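Local coordinates for Rho guanyl nucleotide exchange factor (Rom2), putative (Aspergillus fumigatus Af293, PDB 5O51), which is probably a guanine-nucleotide exchange factor for Rho-type GTPases, represented here by its CNH domain, a seven-bladed beta-propeller, at residues Q67-L78 with F116-V127. Numbering follows the deposited sequence.
Sequences QIDTLEEYQLLL and FKAGIGLGRHLV
Gln67 and Phe116 meet because of two torsions. The Gln67 chain runs extended, with CG anti to the backbone N (chi1 -162°), and reaches the strand of Phe116. Phe116 holds CG between its own N and carbonyl carbon, which swings the ring towards strand 67-71 and presents one face to the amide. The amide then lies flat on the ring, the two planes 5° apart. NE2 of Gln67 sits over the ring centre, 3.5 Å above the plane.

The same amide grips the backbone of Phe116 at both polar ends. Gln67 OE1 accepts from Phe116 N at 3.1 Å. Gln67 NE2 donates to Phe116 O at 2.8 Å. Both bonds are nearly straight. The acceptor O lies in the Gln67 amide plane, but NE2 stands above the carbonyl plane of Phe116. This pair of bonds, with the ring against its face, fixes the rotation of the amide. The extended Gln67 chain spans the gap between strands 67-71 and 116-120, whose axes come within 8.2 Å and run roughly parallel.

CB of Asp69 comes to the edge of the Phe116 ring, and CB of Leu78 approaches CZ of Phe116 obliquely at 3.8 Å. Further along, CD1 of Leu71 and CD1 of Leu78 both pack on CB of Ala118 and CG2 of Val127. Leu71 CD1 lies 4.0 Å from Val127 CG2. Beyond this apolar layer, His125 brings CE1 to the edge of the Tyr74 ring, 3.3 Å from Tyr74 CE1. The two rings are steeply inclined, neither stacked nor edge-to-face.

Strands 65-71 and 115-120 are the first strands of successive four-stranded antiparallel sheets. Apolar packing between neighbouring blades, here joined by a glutamine-to-backbone bridge, is characteristic of the beta-propeller fold of the CNH domain.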
ATOM      1  N   GLN A  67      -6.850   4.194  -5.390  1.00 38.09           N
ATOM      2  CA  GLN A  67      -6.146   2.941  -5.091  1.00 36.76           C
ATOM      3  C   GLN A  67      -6.500   1.888  -6.137  1.00 36.39           C
ATOM      4  O   GLN A  67      -7.612   1.844  -6.701  1.00 37.29           O
ATOM      5  CB  GLN A  67      -6.390   2.551  -3.610  1.00 43.96           C
ATOM      6  CG  GLN A  67      -5.410   1.552  -3.052  1.00 45.24           C
ATOM      7  CD  GLN A  67      -5.856   0.837  -1.786  1.00 47.17           C
ATOM      8  OE1 GLN A  67      -6.521   1.404  -0.873  1.00 37.31           O
ATOM      9  NE2 GLN A  67      -5.469  -0.452  -1.712  1.00 40.94           N
ATOM     10  N   ILE A  68      -5.512   1.078  -6.487  1.00 35.04           N
ATOM     11  CA  ILE A  68      -5.613   0.086  -7.532  1.00 32.21           C
ATOM     12  C   ILE A  68      -4.732  -1.143  -7.202  1.00 36.94           C
ATOM     13  O   ILE A  68      -3.626  -1.007  -6.648  1.00 38.84           O
ATOM     14  CB  ILE A  68      -5.254   0.693  -8.897  1.00 38.75           C
ATOM     15  CG1 ILE A  68      -5.792  -0.153 -10.031  1.00 40.62           C
ATOM     16  CG2 ILE A  68      -3.749   0.950  -9.087  1.00 37.88           C
ATOM     17  CD1 ILE A  68      -5.831   0.642 -11.348  1.00 50.47           C
ATOM     18  N   ASP A  69      -5.230  -2.321  -7.516  1.00 35.03           N
ATOM     19  CA  ASP A  69      -4.533  -3.600  -7.294  1.00 37.99           C
ATOM     20  C   ASP A  69      -5.117  -4.673  -8.222  1.00 42.82           C
ATOM     21  O   ASP A  69      -6.012  -4.365  -9.078  1.00 39.12           O
ATOM     22  CB  ASP A  69      -4.699  -4.030  -5.845  1.00 39.91           C
ATOM     23  CG  ASP A  69      -3.485  -4.845  -5.301  1.00 53.33           C
ATOM     24  OD1 ASP A  69      -2.667  -5.427  -6.077  1.00 42.10           O
ATOM     25  OD2 ASP A  69      -3.388  -4.894  -4.069  1.00 64.07           O
ATOM     26  N   THR A  70      -4.587  -5.895  -8.107  1.00 40.54           N
ATOM     27  CA  THR A  70      -5.041  -7.088  -8.882  1.00 45.60           C
ATOM     28  C   THR A  70      -5.247  -8.304  -7.988  1.00 48.52           C
ATOM     29  O   THR A  70      -4.680  -8.332  -6.927  1.00 47.46           O
ATOM     30  CB  THR A  70      -3.996  -7.588  -9.908  1.00 49.17           C
ATOM     31  OG1 THR A  70      -2.715  -7.698  -9.268  1.00 48.14           O
ATOM     32  CG2 THR A  70      -3.914  -6.674 -11.131  1.00 48.81           C
ATOM     33  N   LEU A  71      -6.060  -9.279  -8.441  1.00 51.18           N
ATOM     34  CA  LEU A  71      -6.028 -10.714  -8.012  1.00 45.66           C
ATOM     35  C   LEU A  71      -5.670 -11.508  -9.228  1.00 47.02           C
ATOM     36  O   LEU A  71      -6.536 -11.828 -10.027  1.00 47.37           O
ATOM     37  CB  LEU A  71      -7.411 -11.207  -7.582  1.00 50.22           C
ATOM     38  CG  LEU A  71      -7.844 -11.053  -6.136  1.00 58.03           C
ATOM     39  CD1 LEU A  71      -7.939  -9.586  -5.871  1.00 62.57           C
ATOM     40  CD2 LEU A  71      -9.198 -11.740  -5.859  1.00 58.58           C
ATOM     41  N   GLU A  72      -4.406 -11.825  -9.412  1.00 46.73           N
ATOM     42  CA  GLU A  72      -3.940 -12.312 -10.719  1.00 57.59           C
ATOM     43  C   GLU A  72      -4.479 -13.734 -10.996  1.00 54.38           C
ATOM     44  O   GLU A  72      -4.719 -14.105 -12.163  1.00 50.79           O
ATOM     45  CB  GLU A  72      -2.389 -12.220 -10.805  1.00 66.97           C
ATOM     46  CG  GLU A  72      -1.792 -12.249 -12.219  1.00 75.88           C
ATOM     47  CD  GLU A  72      -1.331 -10.877 -12.768  1.00 77.34           C
ATOM     48  OE1 GLU A  72      -2.162  -9.962 -12.853  1.00 67.94           O
ATOM     49  OE2 GLU A  72      -0.146 -10.718 -13.169  1.00 78.68           O
ATOM     50  N   GLU A  73      -4.729 -14.471  -9.916  1.00 53.24           N
ATOM     51  CA  GLU A  73      -5.213 -15.849  -9.975  1.00 65.98           C
ATOM     52  C   GLU A  73      -6.621 -15.919 -10.569  1.00 64.25           C
ATOM     53  O   GLU A  73      -6.932 -16.911 -11.263  1.00 55.02           O
ATOM     54  CB  GLU A  73      -5.162 -16.500  -8.570  1.00 68.49           C
ATOM     55  CG  GLU A  73      -5.735 -17.904  -8.454  1.00 86.32           C
ATOM     56  CD  GLU A  73      -4.919 -18.961  -9.195  1.00 95.24           C
ATOM     57  OE1 GLU A  73      -3.735 -19.165  -8.843  1.00108.81           O
ATOM     58  OE2 GLU A  73      -5.465 -19.601 -10.118  1.00 92.71           O
ATOM     59  N   TYR A  74      -7.427 -14.876 -10.271  1.00 57.06           N
ATOM     60  CA  TYR A  74      -8.817 -14.712 -10.742  1.00 55.08           C
ATOM     61  C   TYR A  74      -8.977 -13.709 -11.884  1.00 49.99           C
ATOM     62  O   TYR A  74     -10.091 -13.327 -12.247  1.00 46.94           O
ATOM     63  CB  TYR A  74      -9.674 -14.271  -9.566  1.00 57.39           C
ATOM     64  CG  TYR A  74      -9.773 -15.384  -8.603  1.00 62.45           C
ATOM     65  CD1 TYR A  74      -8.803 -15.582  -7.639  1.00 72.07           C
ATOM     66  CD2 TYR A  74     -10.800 -16.310  -8.709  1.00 68.93           C
ATOM     67  CE1 TYR A  74      -8.876 -16.662  -6.771  1.00 82.27           C
ATOM     68  CE2 TYR A  74     -10.892 -17.387  -7.850  1.00 73.36           C
ATOM     69  CZ  TYR A  74      -9.930 -17.560  -6.877  1.00 84.01           C
ATOM     70  OH  TYR A  74     -10.027 -18.622  -6.007  1.00 82.79           O
ATOM     71  N   GLN A  75      -7.854 -13.251 -12.423  1.00 45.24           N
ATOM     72  CA  GLN A  75      -7.841 -12.277 -13.503  1.00 44.62           C
ATOM     73  C   GLN A  75      -8.801 -11.083 -13.226  1.00 42.80           C
ATOM     74  O   GLN A  75      -9.569 -10.695 -14.097  1.00 40.87           O
ATOM     75  CB  GLN A  75      -8.129 -12.991 -14.821  1.00 49.02           C
ATOM     76  CG  GLN A  75      -7.022 -14.007 -15.238  1.00 50.43           C
ATOM     77  CD  GLN A  75      -5.721 -13.281 -15.620  1.00 54.77           C
ATOM     78  OE1 GLN A  75      -5.590 -12.694 -16.724  1.00 51.56           O
ATOM     79  NE2 GLN A  75      -4.787 -13.242 -14.676  1.00 53.73           N
ATOM     80  N   LEU A  76      -8.709 -10.524 -12.011  1.00 42.23           N
ATOM     81  CA  LEU A  76      -9.485  -9.334 -11.607  1.00 45.87           C
ATOM     82  C   LEU A  76      -8.592  -8.117 -11.358  1.00 41.39           C
ATOM     83  O   LEU A  76      -7.542  -8.187 -10.632  1.00 37.38           O
ATOM     84  CB  LEU A  76     -10.342  -9.599 -10.358  1.00 46.17           C
ATOM     85  CG  LEU A  76     -11.437 -10.643 -10.489  1.00 54.33           C
ATOM     86  CD1 LEU A  76     -12.199 -10.777  -9.176  1.00 57.29           C
ATOM     87  CD2 LEU A  76     -12.382 -10.352 -11.624  1.00 53.69           C
ATOM     88  N   LEU A  77      -9.004  -7.000 -11.959  1.00 42.10           N
ATOM     89  CA  LEU A  77      -8.514  -5.689 -11.603  1.00 38.33           C
ATOM     90  C   LEU A  77      -9.425  -5.049 -10.532  1.00 44.11           C
ATOM     91  O   LEU A  77     -10.608  -4.912 -10.728  1.00 43.97           O
ATOM     92  CB  LEU A  77      -8.408  -4.815 -12.846  1.00 41.91           C
ATOM     93  CG  LEU A  77      -7.838  -3.421 -12.640  1.00 39.24           C
ATOM     94  CD1 LEU A  77      -6.333  -3.447 -12.398  1.00 40.62           C
ATOM     95  CD2 LEU A  77      -8.181  -2.577 -13.882  1.00 41.97           C
ATOM     96  N   LEU A  78      -8.843  -4.646  -9.401  1.00 42.11           N
ATOM     97  CA  LEU A  78      -9.555  -3.960  -8.290  1.00 39.65           C
ATOM     98  C   LEU A  78      -9.272  -2.436  -8.276  1.00 44.04           C
ATOM     99  O   LEU A  78      -8.077  -1.974  -8.282  1.00 37.57           O
ATOM    100  CB  LEU A  78      -9.138  -4.556  -6.971  1.00 39.76           C
ATOM    101  CG  LEU A  78      -9.244  -6.093  -6.846  1.00 40.38           C
ATOM    102  CD1 LEU A  78      -8.650  -6.497  -5.501  1.00 42.87           C
ATOM    103  CD2 LEU A  78     -10.716  -6.501  -6.943  1.00 45.46           C
ATOM    104  N   PHE A 116      -8.636  -0.203   0.783  1.00 42.72           N
ATOM    105  CA  PHE A 116      -8.765  -1.638   0.739  1.00 43.94           C
ATOM    106  C   PHE A 116      -7.439  -2.395   0.773  1.00 46.49           C
ATOM    107  O   PHE A 116      -6.390  -1.828   0.529  1.00 41.63           O
ATOM    108  CB  PHE A 116      -9.601  -2.032  -0.450  1.00 43.95           C
ATOM    109  CG  PHE A 116      -8.867  -2.068  -1.783  1.00 41.71           C
ATOM    110  CD1 PHE A 116      -8.230  -3.225  -2.216  1.00 39.98           C
ATOM    111  CD2 PHE A 116      -8.906  -0.966  -2.648  1.00 42.46           C
ATOM    112  CE1 PHE A 116      -7.619  -3.286  -3.463  1.00 40.09           C
ATOM    113  CE2 PHE A 116      -8.303  -1.027  -3.898  1.00 40.10           C
ATOM    114  CZ  PHE A 116      -7.669  -2.210  -4.313  1.00 38.65           C
ATOM    115  N   LYS A 117      -7.518  -3.700   1.007  1.00 49.70           N
ATOM    116  CA  LYS A 117      -6.368  -4.586   0.962  1.00 44.85           C
ATOM    117  C   LYS A 117      -6.752  -6.015   0.502  1.00 52.71           C
ATOM    118  O   LYS A 117      -7.692  -6.633   1.009  1.00 54.23           O
ATOM    119  CB  LYS A 117      -5.743  -4.611   2.337  1.00 54.14           C
ATOM    120  CG  LYS A 117      -4.473  -5.419   2.423  1.00 59.32           C
ATOM    121  CD  LYS A 117      -3.310  -4.620   1.915  1.00 67.78           C
ATOM    122  CE  LYS A 117      -2.079  -5.492   1.696  1.00 73.66           C
ATOM    123  NZ  LYS A 117      -1.776  -6.342   2.877  1.00 82.11           N
ATOM    124  N   ALA A 118      -6.024  -6.516  -0.480  1.00 50.09           N
ATOM    125  CA  ALA A 118      -6.216  -7.870  -1.004  1.00 61.79           C
ATOM    126  C   ALA A 118      -5.014  -8.678  -0.640  1.00 72.20           C
ATOM    127  O   ALA A 118      -3.900  -8.348  -1.084  1.00 73.81           O
ATOM    128  CB  ALA A 118      -6.330  -7.853  -2.514  1.00 58.98           C
ATOM    129  N   GLY A 119      -5.230  -9.739   0.135  1.00 81.35           N
ATOM    130  CA  GLY A 119      -4.166 -10.686   0.441  1.00 88.13           C
ATOM    131  C   GLY A 119      -4.652 -12.093   0.645  1.00 96.59           C
ATOM    132  O   GLY A 119      -5.856 -12.344   0.779  1.00107.93           O
ATOM    133  N   ILE A 120      -3.692 -13.012   0.699  1.00106.01           N
ATOM    134  CA  ILE A 120      -3.978 -14.385   1.106  1.00101.65           C
ATOM    135  C   ILE A 120      -4.229 -14.369   2.623  1.00 90.42           C
ATOM    136  O   ILE A 120      -3.459 -13.801   3.397  1.00 89.36           O
ATOM    137  CB  ILE A 120      -2.871 -15.410   0.721  1.00105.04           C
ATOM    138  CG1 ILE A 120      -2.347 -15.208  -0.726  1.00 94.31           C
ATOM    139  CG2 ILE A 120      -3.405 -16.833   0.904  1.00111.66           C
ATOM    140  CD1 ILE A 120      -0.980 -14.558  -0.816  1.00 94.48           C
ATOM    141  N   GLY A 121      -5.325 -14.974   3.030  1.00 77.81           N
ATOM    142  CA  GLY A 121      -5.756 -14.933   4.409  1.00 74.83           C
ATOM    143  C   GLY A 121      -6.848 -15.953   4.385  1.00 89.00           C
ATOM    144  O   GLY A 121      -7.821 -15.822   3.628  1.00 96.36           O
ATOM    145  N   LEU A 122      -6.664 -16.996   5.175  1.00 97.65           N
ATOM    146  CA  LEU A 122      -7.348 -18.253   4.939  1.00 93.86           C
ATOM    147  C   LEU A 122      -8.595 -18.371   5.826  1.00 94.82           C
ATOM    148  O   LEU A 122      -8.688 -17.658   6.847  1.00 79.57           O
ATOM    149  CB  LEU A 122      -6.370 -19.395   5.181  1.00 92.91           C
ATOM    150  CG  LEU A 122      -5.124 -19.476   4.275  1.00 85.99           C
ATOM    151  CD1 LEU A 122      -5.546 -19.533   2.820  1.00 83.25           C
ATOM    152  CD2 LEU A 122      -4.079 -18.386   4.522  1.00 90.59           C
ATOM    153  N   GLY A 123      -9.571 -19.208   5.441  1.00100.57           N
ATOM    154  CA  GLY A 123      -9.614 -19.957   4.161  1.00103.72           C
ATOM    155  C   GLY A 123      -9.976 -19.105   2.948  1.00109.24           C
ATOM    156  O   GLY A 123     -10.253 -17.906   3.066  1.00 97.94           O
ATOM    157  N   ARG A 124      -9.968 -19.728   1.772  1.00122.82           N
ATOM    158  CA  ARG A 124      -9.955 -18.996   0.481  1.00134.15           C
ATOM    159  C   ARG A 124      -8.862 -17.909   0.485  1.00126.28           C
ATOM    160  O   ARG A 124      -7.910 -17.987   1.274  1.00137.13           O
ATOM    161  CB  ARG A 124     -11.342 -18.420   0.120  1.00136.36           C
ATOM    162  CG  ARG A 124     -12.353 -19.474  -0.321  1.00134.75           C
ATOM    163  CD  ARG A 124     -12.974 -20.165   0.876  1.00137.83           C
ATOM    164  NE  ARG A 124     -13.581 -19.168   1.768  1.00141.45           N
ATOM    165  CZ  ARG A 124     -13.522 -19.148   3.101  1.00137.39           C
ATOM    166  NH1 ARG A 124     -12.861 -20.076   3.796  1.00137.89           N
ATOM    167  NH2 ARG A 124     -14.139 -18.168   3.759  1.00133.81           N
ATOM    168  N   HIS A 125      -8.939 -16.939  -0.423  1.00115.35           N
ATOM    169  CA  HIS A 125      -8.173 -15.716  -0.234  1.00103.02           C
ATOM    170  C   HIS A 125      -8.957 -14.485  -0.654  1.00 81.23           C
ATOM    171  O   HIS A 125      -9.894 -14.607  -1.384  1.00 69.97           O
ATOM    172  CB  HIS A 125      -6.773 -15.825  -0.828  1.00 93.45           C
ATOM    173  CG  HIS A 125      -6.711 -16.008  -2.311  1.00 95.08           C
ATOM    174  ND1 HIS A 125      -7.143 -15.048  -3.198  1.00 87.21           N
ATOM    175  CD2 HIS A 125      -6.138 -16.985  -3.060  1.00 89.05           C
ATOM    176  CE1 HIS A 125      -6.861 -15.439  -4.428  1.00 95.73           C
ATOM    177  NE2 HIS A 125      -6.249 -16.610  -4.371  1.00 89.00           N
ATOM    178  N   LEU A 126      -8.551 -13.311  -0.158  1.00 81.73           N
ATOM    179  CA  LEU A 126      -9.509 -12.281   0.278  1.00 74.17           C
ATOM    180  C   LEU A 126      -9.263 -10.846  -0.165  1.00 67.06           C
ATOM    181  O   LEU A 126      -8.181 -10.519  -0.619  1.00 58.96           O
ATOM    182  CB  LEU A 126      -9.571 -12.314   1.803  1.00 74.67           C
ATOM    183  CG  LEU A 126     -10.048 -13.619   2.433  1.00 75.67           C
ATOM    184  CD1 LEU A 126      -9.878 -13.485   3.933  1.00 85.94           C
ATOM    185  CD2 LEU A 126     -11.495 -13.945   2.090  1.00 74.95           C
ATOM    186  N   VAL A 127     -10.311 -10.025  -0.045  1.00 59.53           N
ATOM    187  CA  VAL A 127     -10.291  -8.578  -0.282  1.00 58.90           C
ATOM    188  C   VAL A 127     -11.018  -7.873   0.907  1.00 51.99           C
ATOM    189  O   VAL A 127     -12.138  -8.208   1.161  1.00 52.70           O
ATOM    190  CB  VAL A 127     -11.046  -8.232  -1.596  1.00 54.62           C
ATOM    191  CG1 VAL A 127     -11.032  -6.744  -1.881  1.00 55.94           C
ATOM    192  CG2 VAL A 127     -10.462  -8.958  -2.790  1.00 59.96           C
TER